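Local coordinates for protein Hcp1 family type VI secretion system effector (Yersinia pestis, PDB 3V4H) that probably assembles into ring-shaped hexamers that serve the type VI secretion system as tube building block and secreted effector, as other Hcp proteins do, at residues Ala83-Lys88 with Arg144-Ile149; Thr157-Met162 with Val172-Tyr177; Ile123-Val128 with Phe151-Met156; Phe30-Gly35 with Lys46-Val51. One frame throughout, in Å; residues are numbered along the deposited sequence.

How the contacts relate
Contacts 2 and 4 lie in the six-stranded sheet, contact 1 in the four-stranded one, and contact 3 bridges the two. Contact 4 is the buried one, joining 49-50, one border strand of the six-stranded sheet, to 29-33; it touches contact 1 where His84 packs on Ile49 and Gln50. Contact 3 gathers three phenylalanines, two of them buried, and follows the chain between the sheets. Contact 2 shares strand 155-162 with it and closes the opposite border of the six-stranded sheet, its centre about 16 Å from the centre of the chain, beside another subunit. Chemistry follows place: a buried histidine-carboxylate chain in contact 1, hairpin ladder in contact 2, aromatic cluster in contact 3, isoleucines in contact 4.

Contact 1. Residues Ala83-Lys88 with Arg144-Ile149; sequences AHYIDK and RPREEI
His84 and Glu147 run side by side from neighbouring antiparallel strands, and the ring NE2 gives a hydrogen bond of 2.8 Å to Glu147 OE2. The bond is bent (147° at the hydrogen); it meets OE2 on the anti side but well out of the carboxylate plane. At the other ring nitrogen, His84 ND1 donates to Asp87 OD2 at 2.9 Å, with this oxygen almost exactly in the ring plane. His84 CG lies between its backbone N and carbonyl carbon (chi1 68°), which swings the ring over the strand toward Glu147 and Ile149. The backbones beneath pair through His84 N to Glu147 O and Glu147 N to His84 O; two residues on, Ile86 N reaches Pro145 O at 3.1 Å. At the strand ends, the guanidinium of Arg144 lays one face over Tyr85, with NH2 3.3 Å from Tyr85 CB and the two planes 35° apart. Further out, Ser90 at the start of helix 90-99 also bonds Glu147 OE2, Leu93 of that helix packs on His84 and Glu147, and Tyr120 of a second subunit packs on Arg144 and Pro145. With a carboxylate at each ring nitrogen, the buried imidazole would probably favour the doubly protonated, positively charged form.

Contact 2. Residues Thr157-Met162 with Val172-Tyr177; sequences TQDYVM and VISANY
The Tyr160 ring meets Ile173 at its edge, where Ile173 CD1 lies near the ring plane, 4.0 Å from Tyr160 CD2. Both side chains rise from the same face of a beta hairpin and point the same way; Tyr160 CG is anti to its backbone N (chi1 178°), which carries the ring out alongside the isoleucine. Gln158 and Ala175 continue this face. On the other face Val161 CG2 packs 4.1 Å from Val172 CG2, and Val172 CG1 rests 3.7 Å from Asp159 CB. Asp159 OD1 accepts from Ser174 OG, though the modelled separation is too short to be taken literally. Between the faces runs a regular antiparallel ladder: Gln158 and Ala175 exchange two bonds, as do Tyr160 and Ile173, where Tyr160 N to Ile173 O is 2.9 Å and nearly straight at 179°. Strand 171-178 is the sheet's outermost strand on this side within the chain, and a third subunit packs here, its Pro91 on Gln158 and its Ser95 on Ala175. The chemistry is thus two-sided: the face of Gln158, Tyr160, Ile173 and Ala175 serves the subunit interface, while the other face mixes Thr157, Asp159, Ser174 and Asn176 with the valine pair Val161 and Val172.

Contact 3. Residues Ile123-Val128 with Phe151-Met156; sequences IKFTDV and FSFTKM
Thr126 O takes two bonds from one residue: Thr154 N approaches almost in line with the carbonyl at 3.1 Å, and Thr154 OG1, also 3.1 Å away, comes from well above the carbonyl plane. This double hold lies at a corner of the Hcp beta fold, where the chain leaves strand 119-126 for 128-138 of the four-stranded sheet, and where 146-152 of that sheet hands over to 155-162. Asp127 makes the turn with positive phi and psi, and its OD1 is bonded by His102. Beside it, Thr126 N reaches Lys155 O at 3.0 Å, and Thr126 CG2 lies alongside Lys155 CE. Beneath the corner, Phe125, Phe151 and Phe153 form an aromatic cluster. Phe151 is T-shaped to Phe125, the planes 86° apart and centroids 5.0 Å apart, with Phe151 CE1 over the centre of the Phe125 face. Phe125 in turn directs an edge at the face of Phe153, its CD1 standing 3.7 Å above that ring's plane. Phe80 adds a ring against Phe125 and Phe151, and Trp56 one against Phe153. Val128 packs obliquely against Phe151: its CG1, anti to the backbone N (chi1 168°), sits 3.4 Å from Phe151 CD1.

Contact 4. Residues Phe30-Gly35 with Lys46-Val51; sequences FIKIDG and KNEIQV
Ile31 and Ile49 form the hydrogen-bonded pair of a short antiparallel bridge, by which strand 49-50, outermost in the larger sheet of this Hcp fold, attaches to strand 29-33. Two backbone bonds do the work: Ile31 N to Ile49 O at 2.8 Å and Ile49 N to Ile31 O at 2.9 Å. One step back, Phe30 CA directs its hydrogen at the same Ile49 O, a CA-H...O contact of 3.3 Å.

The apolar packing lies on the inward face. Ile31 and Ile49 point the same way, and Ile31 CG2, set between its backbone N and carbonyl carbon while CG1 runs anti to the N (chi1 -159°), touches both Ile49 CB and Val51 CG2, the latter at 3.8 Å. Ile33 CD1 meets Ile49 CD1 at 3.7 Å. Phe82 of strand 76-85 packs on Ile31 and Val51, and His84 packs on Ile49, tying this face to the second sheet.

Polar contacts gather round Phe30 and Lys32. Glu48 lays its carboxyl carbon CD 3.6 Å from Lys32 CB; the charged ends are not in contact, and Glu48 OE1 is bonded instead by His45, whose ring stacks on Phe30. Gln50, on the same face as Phe30 and held through OE1 by Ser40, runs alongside it with its amide plane 65° from the ring, and Gln50 OE1 lies at the ring edge, 3.5 Å from Phe30 CE1.

Contact 1. Residues Ala83-Lys88 with Arg144-Ile149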
loop_
_atom_site.group_PDB
_atom_site.type_symbol
_atom_site.label_atom_id
_atom_site.label_comp_id
_atom_site.label_asym_id
_atom_site.label_seq_id
_atom_site.Cartn_x
_atom_site.Cartn_y
_atom_site.Cartn_z
ATOM N N ALA A 83 13.893 2.376 17.747
ATOM C CA ALA A 83 14.797 1.636 16.892
ATOM C C ALA A 83 16.251 2.032 17.149
ATOM O O ALA A 83 16.580 3.234 17.300
ATOM C CB ALA A 83 14.482 1.960 15.414
ATOM N N HIS A 84 17.151 1.054 17.119
ATOM C CA HIS A 84 18.613 1.304 17.123
ATOM C C HIS A 84 19.307 0.254 16.284
ATOM O O HIS A 84 18.710 -0.748 15.933
ATOM C CB HIS A 84 19.164 1.301 18.582
ATOM C CG HIS A 84 19.130 -0.058 19.254
ATOM N ND1 HIS A 84 20.230 -0.640 19.776
ATOM C CD2 HIS A 84 18.099 -0.980 19.393
ATOM C CE1 HIS A 84 19.897 -1.863 20.223
ATOM N NE2 HIS A 84 18.599 -2.059 20.007
ATOM N N TYR A 85 20.572 0.478 15.920
ATOM C CA TYR A 85 21.371 -0.588 15.343
ATOM C C TYR A 85 21.595 -1.697 16.349
ATOM O O TYR A 85 21.592 -1.456 17.570
ATOM C CB TYR A 85 22.709 -0.038 14.889
ATOM C CG TYR A 85 22.563 0.889 13.712
ATOM C CD1 TYR A 85 21.924 0.460 12.554
ATOM C CD2 TYR A 85 23.037 2.192 13.768
ATOM C CE1 TYR A 85 21.753 1.303 11.466
ATOM C CE2 TYR A 85 22.915 3.040 12.671
ATOM C CZ TYR A 85 22.264 2.595 11.529
ATOM O OH TYR A 85 22.125 3.442 10.448
ATOM N N ILE A 86 21.788 -2.914 15.851
ATOM C CA ILE A 86 22.075 -4.041 16.746
ATOM C C ILE A 86 23.417 -3.716 17.357
ATOM O O ILE A 86 24.350 -3.326 16.656
ATOM C CB ILE A 86 21.993 -5.414 16.070
ATOM C CG1 ILE A 86 20.501 -5.713 15.769
ATOM C CG2 ILE A 86 22.581 -6.534 16.970
ATOM C CD1 ILE A 86 20.298 -6.900 14.850
ATOM N N ASP A 87 23.462 -3.752 18.682
ATOM C CA ASP A 87 24.626 -3.282 19.384
ATOM C C ASP A 87 24.784 -4.019 20.713
ATOM O O ASP A 87 24.113 -5.021 20.961
ATOM C CB ASP A 87 24.597 -1.746 19.547
ATOM C CG ASP A 87 23.371 -1.229 20.302
ATOM O OD1 ASP A 87 22.725 -1.963 21.073
ATOM O OD2 ASP A 87 23.027 -0.047 20.082
ATOM N N LYS A 88 25.714 -3.510 21.521
ATOM C CA LYS A 88 26.026 -3.978 22.884
ATOM C C LYS A 88 24.784 -4.196 23.775
ATOM O O LYS A 88 24.726 -5.155 24.544
ATOM C CB LYS A 88 26.998 -2.949 23.482
ATOM C CG LYS A 88 27.452 -3.141 24.897
ATOM C CD LYS A 88 28.510 -2.111 25.253
ATOM C CE LYS A 88 29.002 -2.387 26.652
ATOM N NZ LYS A 88 29.853 -1.308 27.214
ATOM N N ARG A 144 24.053 -1.750 8.646
ATOM C CA ARG A 144 23.957 -2.536 9.867
ATOM C C ARG A 144 22.502 -2.913 10.104
ATOM O O ARG A 144 21.610 -2.138 9.832
ATOM C CB ARG A 144 24.507 -1.735 11.042
ATOM C CG ARG A 144 24.785 -2.540 12.304
ATOM C CD ARG A 144 26.116 -2.145 12.928
ATOM N NE ARG A 144 26.373 -0.699 12.796
ATOM C CZ ARG A 144 26.291 0.196 13.781
ATOM N NH1 ARG A 144 26.539 1.484 13.518
ATOM N NH2 ARG A 144 25.986 -0.174 15.021
ATOM N N PRO A 145 22.246 -4.137 10.571
ATOM C CA PRO A 145 20.889 -4.483 10.909
ATOM C C PRO A 145 20.370 -3.657 12.065
ATOM O O PRO A 145 21.132 -3.060 12.817
ATOM C CB PRO A 145 21.012 -5.948 11.330
ATOM C CG PRO A 145 22.423 -6.062 11.790
ATOM C CD PRO A 145 23.133 -5.293 10.730
ATOM N N ARG A 146 19.065 -3.599 12.218
ATOM C CA ARG A 146 18.533 -2.766 13.262
ATOM C C ARG A 146 17.452 -3.494 13.986
ATOM O O ARG A 146 17.016 -4.532 13.548
ATOM C CB ARG A 146 18.007 -1.480 12.689
ATOM C CG ARG A 146 16.836 -1.610 11.760
ATOM C CD ARG A 146 16.516 -0.219 11.241
ATOM N NE ARG A 146 17.541 0.261 10.316
ATOM C CZ ARG A 146 17.679 1.530 9.915
ATOM N NH1 ARG A 146 16.873 2.487 10.383
ATOM N NH2 ARG A 146 18.638 1.853 9.041
ATOM N N GLU A 147 16.995 -2.909 15.066
ATOM C CA GLU A 147 16.073 -3.559 15.938
ATOM C C GLU A 147 15.119 -2.505 16.560
ATOM O O GLU A 147 15.515 -1.410 16.908
ATOM C CB GLU A 147 16.959 -4.242 16.995
ATOM C CG GLU A 147 16.331 -4.688 18.259
ATOM C CD GLU A 147 17.363 -5.414 19.151
ATOM O OE1 GLU A 147 17.645 -6.595 18.848
ATOM O OE2 GLU A 147 17.894 -4.792 20.123
ATOM N N GLU A 148 13.855 -2.838 16.592
ATOM C CA GLU A 148 12.861 -2.041 17.195
ATOM C C GLU A 148 12.576 -2.648 18.565
ATOM O O GLU A 148 12.429 -3.878 18.707
ATOM C CB GLU A 148 11.607 -2.027 16.337
ATOM C CG GLU A 148 10.387 -1.596 17.119
ATOM C CD GLU A 148 9.128 -1.526 16.293
ATOM O OE1 GLU A 148 8.091 -2.007 16.850
ATOM O OE2 GLU A 148 9.188 -0.989 15.126
ATOM N N ILE A 149 12.475 -1.769 19.558
ATOM C CA ILE A 149 12.171 -2.126 20.948
ATOM C C ILE A 149 10.946 -1.307 21.367
ATOM O O ILE A 149 10.867 -0.095 21.045
ATOM C CB ILE A 149 13.392 -1.875 21.841
ATOM C CG1 ILE A 149 14.450 -2.946 21.547
ATOM C CG2 ILE A 149 13.004 -1.923 23.319
ATOM C CD1 ILE A 149 15.859 -2.418 21.563
#

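Contact 2. Residues Thr157-Met162 with Val172-Tyr177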
loop_
_atom_site.group_PDB
_atom_site.type_symbol
_atom_site.label_atom_id
_atom_site.label_comp_id
_atom_site.label_asym_id
_atom_site.label_seq_id
_atom_site.Cartn_x
_atom_site.Cartn_y
_atom_site.Cartn_z
ATOM N N THR A 157 7.639 11.038 32.925
ATOM C CA THR A 157 7.672 12.494 32.966
ATOM C C THR A 157 8.168 12.994 31.633
ATOM O O THR A 157 9.100 12.413 31.078
ATOM C CB THR A 157 8.595 12.961 34.083
ATOM O OG1 THR A 157 7.926 12.754 35.344
ATOM C CG2 THR A 157 8.921 14.442 33.962
ATOM N N GLN A 158 7.555 14.050 31.099
ATOM C CA GLN A 158 8.053 14.640 29.866
ATOM C C GLN A 158 8.365 16.084 30.138
ATOM O O GLN A 158 7.485 16.830 30.588
ATOM C CB GLN A 158 6.984 14.511 28.755
ATOM C CG GLN A 158 7.334 15.127 27.426
ATOM C CD GLN A 158 6.097 15.318 26.543
ATOM O OE1 GLN A 158 5.133 15.952 26.949
ATOM N NE2 GLN A 158 6.124 14.744 25.361
ATOM N N ASP A 159 9.611 16.476 29.863
ATOM C CA ASP A 159 10.069 17.857 30.033
ATOM C C ASP A 159 10.487 18.455 28.713
ATOM O O ASP A 159 11.323 17.872 28.001
ATOM C CB ASP A 159 11.289 17.916 30.939
ATOM C CG ASP A 159 10.999 17.490 32.389
ATOM O OD1 ASP A 159 9.980 17.877 32.996
ATOM O OD2 ASP A 159 11.830 16.743 32.917
ATOM N N TYR A 160 9.912 19.603 28.371
ATOM C CA TYR A 160 10.356 20.368 27.221
ATOM C C TYR A 160 11.038 21.657 27.706
ATOM O O TYR A 160 10.457 22.449 28.488
ATOM C CB TYR A 160 9.114 20.671 26.347
ATOM C CG TYR A 160 9.428 21.515 25.138
ATOM C CD1 TYR A 160 9.733 20.923 23.940
ATOM C CD2 TYR A 160 9.435 22.912 25.203
ATOM C CE1 TYR A 160 10.088 21.679 22.844
ATOM C CE2 TYR A 160 9.788 23.684 24.100
ATOM C CZ TYR A 160 10.093 23.029 22.906
ATOM O OH TYR A 160 10.419 23.739 21.755
ATOM N N VAL A 161 12.255 21.867 27.253
ATOM C CA VAL A 161 13.115 22.887 27.776
ATOM C C VAL A 161 13.121 24.025 26.761
ATOM O O VAL A 161 13.423 23.791 25.604
ATOM C CB VAL A 161 14.547 22.311 27.972
ATOM C CG1 VAL A 161 15.531 23.404 28.365
ATOM C CG2 VAL A 161 14.569 21.174 29.011
ATOM N N MET A 162 12.743 25.230 27.173
ATOM C CA MET A 162 12.829 26.425 26.323
ATOM C C MET A 162 14.063 27.227 26.647
ATOM O O MET A 162 14.480 27.298 27.804
ATOM C CB MET A 162 11.655 27.366 26.586
ATOM C CG MET A 162 10.328 26.801 26.198
ATOM S SD MET A 162 9.122 27.333 27.390
ATOM C CE MET A 162 9.369 29.116 27.486
ATOM N N VAL A 172 11.177 25.231 31.650
ATOM C CA VAL A 172 10.808 23.881 31.310
ATOM C C VAL A 172 9.318 23.811 31.467
ATOM O O VAL A 172 8.770 24.415 32.423
ATOM C CB VAL A 172 11.447 22.868 32.285
ATOM C CG1 VAL A 172 11.086 21.441 31.886
ATOM C CG2 VAL A 172 12.984 23.041 32.351
ATOM N N ILE A 173 8.655 23.126 30.540
ATOM C CA ILE A 173 7.236 22.766 30.669
ATOM C C ILE A 173 7.164 21.273 30.780
ATOM O O ILE A 173 7.724 20.571 29.970
ATOM C CB ILE A 173 6.351 23.138 29.455
ATOM C CG1 ILE A 173 6.481 24.615 29.182
ATOM C CG2 ILE A 173 4.877 22.794 29.766
ATOM C CD1 ILE A 173 7.388 24.881 28.008
ATOM N N SER A 174 6.350 20.787 31.691
ATOM C CA SER A 174 6.386 19.390 32.016
ATOM C C SER A 174 5.000 18.810 32.105
ATOM O O SER A 174 4.011 19.500 32.419
ATOM C CB SER A 174 6.988 19.237 33.426
ATOM O OG SER A 174 8.342 19.581 33.433
ATOM N N ALA A 175 4.956 17.511 31.930
ATOM C CA ALA A 175 3.755 16.771 32.116
ATOM C C ALA A 175 4.255 15.535 32.795
ATOM O O ALA A 175 5.408 15.160 32.604
ATOM C CB ALA A 175 3.140 16.434 30.770
ATOM N N ASN A 176 3.411 14.903 33.586
ATOM C CA ASN A 176 3.750 13.602 34.111
ATOM C C ASN A 176 2.508 12.726 34.185
ATOM O O ASN A 176 1.384 13.223 34.107
ATOM C CB ASN A 176 4.447 13.736 35.465
ATOM C CG ASN A 176 3.510 14.167 36.557
ATOM O OD1 ASN A 176 3.210 13.388 37.466
ATOM N ND2 ASN A 176 3.008 15.402 36.469
ATOM N N TYR A 177 2.689 11.417 34.298
ATOM C CA TYR A 177 1.529 10.517 34.353
ATOM C C TYR A 177 1.891 9.223 35.040
ATOM O O TYR A 177 3.026 8.758 34.976
ATOM C CB TYR A 177 0.959 10.246 32.941
ATOM C CG TYR A 177 -0.183 9.250 32.898
ATOM C CD1 TYR A 177 -1.479 9.610 33.286
ATOM C CD2 TYR A 177 0.048 7.927 32.500
ATOM C CE1 TYR A 177 -2.506 8.683 33.258
ATOM C CE2 TYR A 177 -0.963 6.993 32.473
ATOM C CZ TYR A 177 -2.232 7.368 32.858
ATOM O OH TYR A 177 -3.201 6.399 32.814
#

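Contact 3. Residues Ile123-Val128 with Phe151-Met156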
loop_
_atom_site.group_PDB
_atom_site.type_symbol
_atom_site.label_atom_id
_atom_site.label_comp_id
_atom_site.label_asym_id
_atom_site.label_seq_id
_atom_site.Cartn_x
_atom_site.Cartn_y
_atom_site.Cartn_z
ATOM N N ILE A 123 12.248 12.499 28.200
ATOM C CA ILE A 123 11.155 11.700 28.748
ATOM C C ILE A 123 11.802 10.642 29.608
ATOM O O ILE A 123 12.708 9.925 29.164
ATOM C CB ILE A 123 10.290 10.994 27.678
ATOM C CG1 ILE A 123 9.798 11.991 26.647
ATOM C CG2 ILE A 123 9.064 10.349 28.349
ATOM C CD1 ILE A 123 9.155 11.393 25.396
ATOM N N LYS A 124 11.367 10.567 30.859
ATOM C CA LYS A 124 11.920 9.632 31.775
ATOM C C LYS A 124 10.785 8.685 32.105
ATOM O O LYS A 124 9.679 9.136 32.325
ATOM C CB LYS A 124 12.383 10.355 33.027
ATOM C CG LYS A 124 13.384 11.490 32.790
ATOM C CD LYS A 124 13.720 12.174 34.123
ATOM C CE LYS A 124 14.459 13.499 33.960
ATOM N NZ LYS A 124 15.419 13.521 32.816
ATOM N N PHE A 125 11.057 7.384 32.083
ATOM C CA PHE A 125 10.068 6.375 32.397
ATOM C C PHE A 125 10.525 5.584 33.617
ATOM O O PHE A 125 11.734 5.411 33.831
ATOM C CB PHE A 125 9.850 5.410 31.215
ATOM C CG PHE A 125 9.797 6.071 29.877
ATOM C CD1 PHE A 125 8.588 6.282 29.225
ATOM C CD2 PHE A 125 10.967 6.417 29.217
ATOM C CE1 PHE A 125 8.549 6.850 27.968
ATOM C CE2 PHE A 125 10.930 6.998 27.958
ATOM C CZ PHE A 125 9.716 7.215 27.332
ATOM N N THR A 126 9.549 5.112 34.397
ATOM C CA THR A 126 9.780 4.324 35.586
ATOM C C THR A 126 9.144 2.953 35.515
ATOM O O THR A 126 8.025 2.816 35.024
ATOM C CB THR A 126 9.174 5.018 36.798
ATOM O OG1 THR A 126 9.903 6.211 37.004
ATOM C CG2 THR A 126 9.271 4.150 38.064
ATOM N N ASP A 127 9.868 1.959 36.042
ATOM C CA ASP A 127 9.415 0.587 36.107
ATOM C C ASP A 127 9.039 0.054 34.729
ATOM O O ASP A 127 7.869 -0.199 34.448
ATOM C CB ASP A 127 8.235 0.481 37.060
ATOM C CG ASP A 127 8.011 -0.907 37.529
ATOM O OD1 ASP A 127 8.978 -1.701 37.499
ATOM O OD2 ASP A 127 6.873 -1.207 37.943
ATOM N N VAL A 128 10.065 -0.148 33.902
ATOM C CA VAL A 128 9.912 -0.499 32.487
ATOM C C VAL A 128 10.018 -2.015 32.259
ATOM O O VAL A 128 10.825 -2.698 32.914
ATOM C CB VAL A 128 10.988 0.212 31.649
ATOM C CG1 VAL A 128 11.027 -0.358 30.233
ATOM C CG2 VAL A 128 10.731 1.720 31.624
ATOM N N PHE A 151 8.380 -0.917 24.943
ATOM C CA PHE A 151 8.364 -1.196 26.397
ATOM C C PHE A 151 7.197 -0.603 27.163
ATOM O O PHE A 151 6.596 0.404 26.761
ATOM C CB PHE A 151 9.704 -0.845 27.068
ATOM C CG PHE A 151 10.117 0.624 26.991
ATOM C CD1 PHE A 151 9.556 1.571 27.819
ATOM C CD2 PHE A 151 11.146 1.015 26.171
ATOM C CE1 PHE A 151 9.986 2.886 27.806
ATOM C CE2 PHE A 151 11.580 2.336 26.135
ATOM C CZ PHE A 151 11.004 3.263 26.975
ATOM N N SER A 152 6.846 -1.319 28.222
ATOM C CA SER A 152 5.847 -0.941 29.225
ATOM C C SER A 152 6.407 0.040 30.211
ATOM O O SER A 152 7.609 0.043 30.399
ATOM C CB SER A 152 5.538 -2.160 30.081
ATOM O OG SER A 152 4.253 -2.545 29.785
ATOM N N PHE A 153 5.541 0.795 30.906
ATOM C CA PHE A 153 5.988 1.605 32.047
ATOM C C PHE A 153 4.816 1.979 32.970
ATOM O O PHE A 153 3.649 1.998 32.568
ATOM C CB PHE A 153 6.790 2.842 31.582
ATOM C CG PHE A 153 6.058 3.696 30.589
ATOM C CD1 PHE A 153 5.212 4.725 31.013
ATOM C CD2 PHE A 153 6.170 3.449 29.235
ATOM C CE1 PHE A 153 4.496 5.484 30.111
ATOM C CE2 PHE A 153 5.488 4.230 28.309
ATOM C CZ PHE A 153 4.653 5.237 28.735
ATOM N N THR A 154 5.109 2.204 34.246
ATOM C CA THR A 154 4.060 2.570 35.188
ATOM C C THR A 154 3.923 4.082 35.339
ATOM O O THR A 154 2.847 4.559 35.638
ATOM C CB THR A 154 4.278 1.870 36.545
ATOM O OG1 THR A 154 5.653 2.006 36.909
ATOM C CG2 THR A 154 3.946 0.389 36.413
ATOM N N LYS A 155 5.010 4.825 35.128
ATOM C CA LYS A 155 5.002 6.283 35.188
ATOM C C LYS A 155 5.925 6.851 34.138
ATOM O O LYS A 155 6.848 6.171 33.687
ATOM C CB LYS A 155 5.495 6.787 36.540
ATOM C CG LYS A 155 4.738 6.200 37.715
ATOM C CD LYS A 155 5.137 6.860 39.022
ATOM C CE LYS A 155 6.254 6.130 39.747
ATOM N NZ LYS A 155 6.150 6.431 41.191
ATOM N N MET A 156 5.667 8.100 33.760
ATOM C CA MET A 156 6.592 8.850 32.923
ATOM C C MET A 156 6.558 10.333 33.247
ATOM O O MET A 156 5.552 10.838 33.710
ATOM C CB MET A 156 6.238 8.653 31.431
ATOM C CG MET A 156 4.883 9.179 30.959
ATOM S SD MET A 156 4.793 10.961 30.642
ATOM C CE MET A 156 6.257 11.164 29.684
#

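Contact 4. Residues Phe30-Gly35 with Lys46-Val51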
loop_
_atom_site.group_PDB
_atom_site.type_symbol
_atom_site.label_atom_id
_atom_site.label_comp_id
_atom_site.label_asym_id
_atom_site.label_seq_id
_atom_site.Cartn_x
_atom_site.Cartn_y
_atom_site.Cartn_z
ATOM N N PHE A 30 18.978 9.916 22.156
ATOM C CA PHE A 30 19.642 8.932 23.013
ATOM C C PHE A 30 18.665 8.293 23.938
ATOM O O PHE A 30 17.751 8.955 24.413
ATOM C CB PHE A 30 20.713 9.604 23.860
ATOM C CG PHE A 30 21.736 10.327 23.046
ATOM C CD1 PHE A 30 22.761 9.643 22.450
ATOM C CD2 PHE A 30 21.639 11.689 22.838
ATOM C CE1 PHE A 30 23.700 10.302 21.671
ATOM C CE2 PHE A 30 22.568 12.356 22.055
ATOM C CZ PHE A 30 23.603 11.656 21.477
ATOM N N ILE A 31 18.889 7.040 24.259
ATOM C CA ILE A 31 18.132 6.421 25.347
ATOM C C ILE A 31 19.102 5.750 26.323
ATOM O O ILE A 31 20.036 5.032 25.924
ATOM C CB ILE A 31 17.003 5.527 24.790
ATOM C CG1 ILE A 31 15.930 5.300 25.856
ATOM C CG2 ILE A 31 17.552 4.237 24.232
ATOM C CD1 ILE A 31 14.560 4.887 25.365
ATOM N N LYS A 32 18.914 6.012 27.608
ATOM C CA LYS A 32 19.764 5.451 28.666
ATOM C C LYS A 32 18.899 4.503 29.481
ATOM O O LYS A 32 17.918 4.930 30.067
ATOM C CB LYS A 32 20.288 6.568 29.565
ATOM C CG LYS A 32 21.134 6.073 30.745
ATOM C CD LYS A 32 20.710 6.682 32.053
ATOM C CE LYS A 32 21.593 7.842 32.466
ATOM N NZ LYS A 32 22.705 7.380 33.352
ATOM N N ILE A 33 19.238 3.224 29.483
ATOM C CA ILE A 33 18.384 2.204 30.093
ATOM C C ILE A 33 19.121 1.546 31.273
ATOM O O ILE A 33 20.226 1.024 31.105
ATOM C CB ILE A 33 18.066 1.098 29.103
ATOM C CG1 ILE A 33 17.217 1.634 27.972
ATOM C CG2 ILE A 33 17.395 -0.074 29.808
ATOM C CD1 ILE A 33 16.952 0.621 26.893
ATOM N N ASP A 34 18.532 1.555 32.451
ATOM C CA ASP A 34 19.221 1.043 33.621
ATOM C C ASP A 34 19.713 -0.353 33.447
ATOM O O ASP A 34 18.975 -1.233 33.112
ATOM C CB ASP A 34 18.340 1.097 34.846
ATOM C CG ASP A 34 18.484 2.386 35.597
ATOM O OD1 ASP A 34 19.551 2.993 35.555
ATOM O OD2 ASP A 34 17.513 2.818 36.219
ATOM N N GLY A 35 20.985 -0.544 33.701
ATOM C CA GLY A 35 21.608 -1.853 33.586
ATOM C C GLY A 35 21.938 -2.298 32.162
ATOM O O GLY A 35 22.522 -3.342 31.983
ATOM N N LYS A 46 27.868 9.065 26.822
ATOM C CA LYS A 46 28.799 7.944 26.654
ATOM C C LYS A 46 28.103 6.688 27.101
ATOM O O LYS A 46 27.488 6.669 28.152
ATOM C CB LYS A 46 30.094 8.114 27.467
ATOM C CG LYS A 46 31.333 8.516 26.676
ATOM C CD LYS A 46 31.749 7.482 25.638
ATOM N N ASN A 47 28.173 5.654 26.277
ATOM C CA ASN A 47 27.639 4.347 26.637
ATOM C C ASN A 47 26.129 4.239 26.790
ATOM O O ASN A 47 25.627 3.290 27.346
ATOM C CB ASN A 47 28.346 3.839 27.884
ATOM C CG ASN A 47 29.845 3.719 27.681
ATOM O OD1 ASN A 47 30.324 3.301 26.610
ATOM N ND2 ASN A 47 30.595 4.087 28.707
ATOM N N GLU A 48 25.405 5.209 26.263
ATOM C CA GLU A 48 23.984 5.096 26.107
ATOM C C GLU A 48 23.682 4.576 24.691
ATOM O O GLU A 48 24.599 4.341 23.870
ATOM C CB GLU A 48 23.337 6.450 26.335
ATOM C CG GLU A 48 23.572 6.990 27.745
ATOM C CD GLU A 48 22.942 8.346 27.988
ATOM O OE1 GLU A 48 21.985 8.731 27.269
ATOM O OE2 GLU A 48 23.399 9.006 28.930
ATOM N N ILE A 49 22.397 4.406 24.408
ATOM C CA ILE A 49 21.958 3.873 23.106
ATOM C C ILE A 49 21.543 4.993 22.162
ATOM O O ILE A 49 20.671 5.799 22.482
ATOM C CB ILE A 49 20.797 2.865 23.266
ATOM C CG1 ILE A 49 21.227 1.700 24.159
ATOM C CG2 ILE A 49 20.399 2.311 21.901
ATOM C CD1 ILE A 49 20.126 1.011 24.958
ATOM N N GLN A 50 22.148 5.043 20.986
ATOM C CA GLN A 50 21.714 5.995 19.951
ATOM C C GLN A 50 20.433 5.536 19.278
ATOM O O GLN A 50 20.342 4.399 18.797
ATOM C CB GLN A 50 22.800 6.181 18.886
ATOM C CG GLN A 50 24.103 6.538 19.545
ATOM C CD GLN A 50 24.941 7.527 18.774
ATOM O OE1 GLN A 50 25.553 8.409 19.372
ATOM N NE2 GLN A 50 24.985 7.379 17.442
ATOM N N VAL A 51 19.456 6.431 19.200
ATOM C CA VAL A 51 18.141 6.095 18.676
ATOM C C VAL A 51 18.032 6.616 17.246
ATOM O O VAL A 51 18.416 7.756 16.938
ATOM C CB VAL A 51 17.032 6.673 19.549
ATOM C CG1 VAL A 51 15.662 6.439 18.955
ATOM C CG2 VAL A 51 17.086 6.009 20.928
#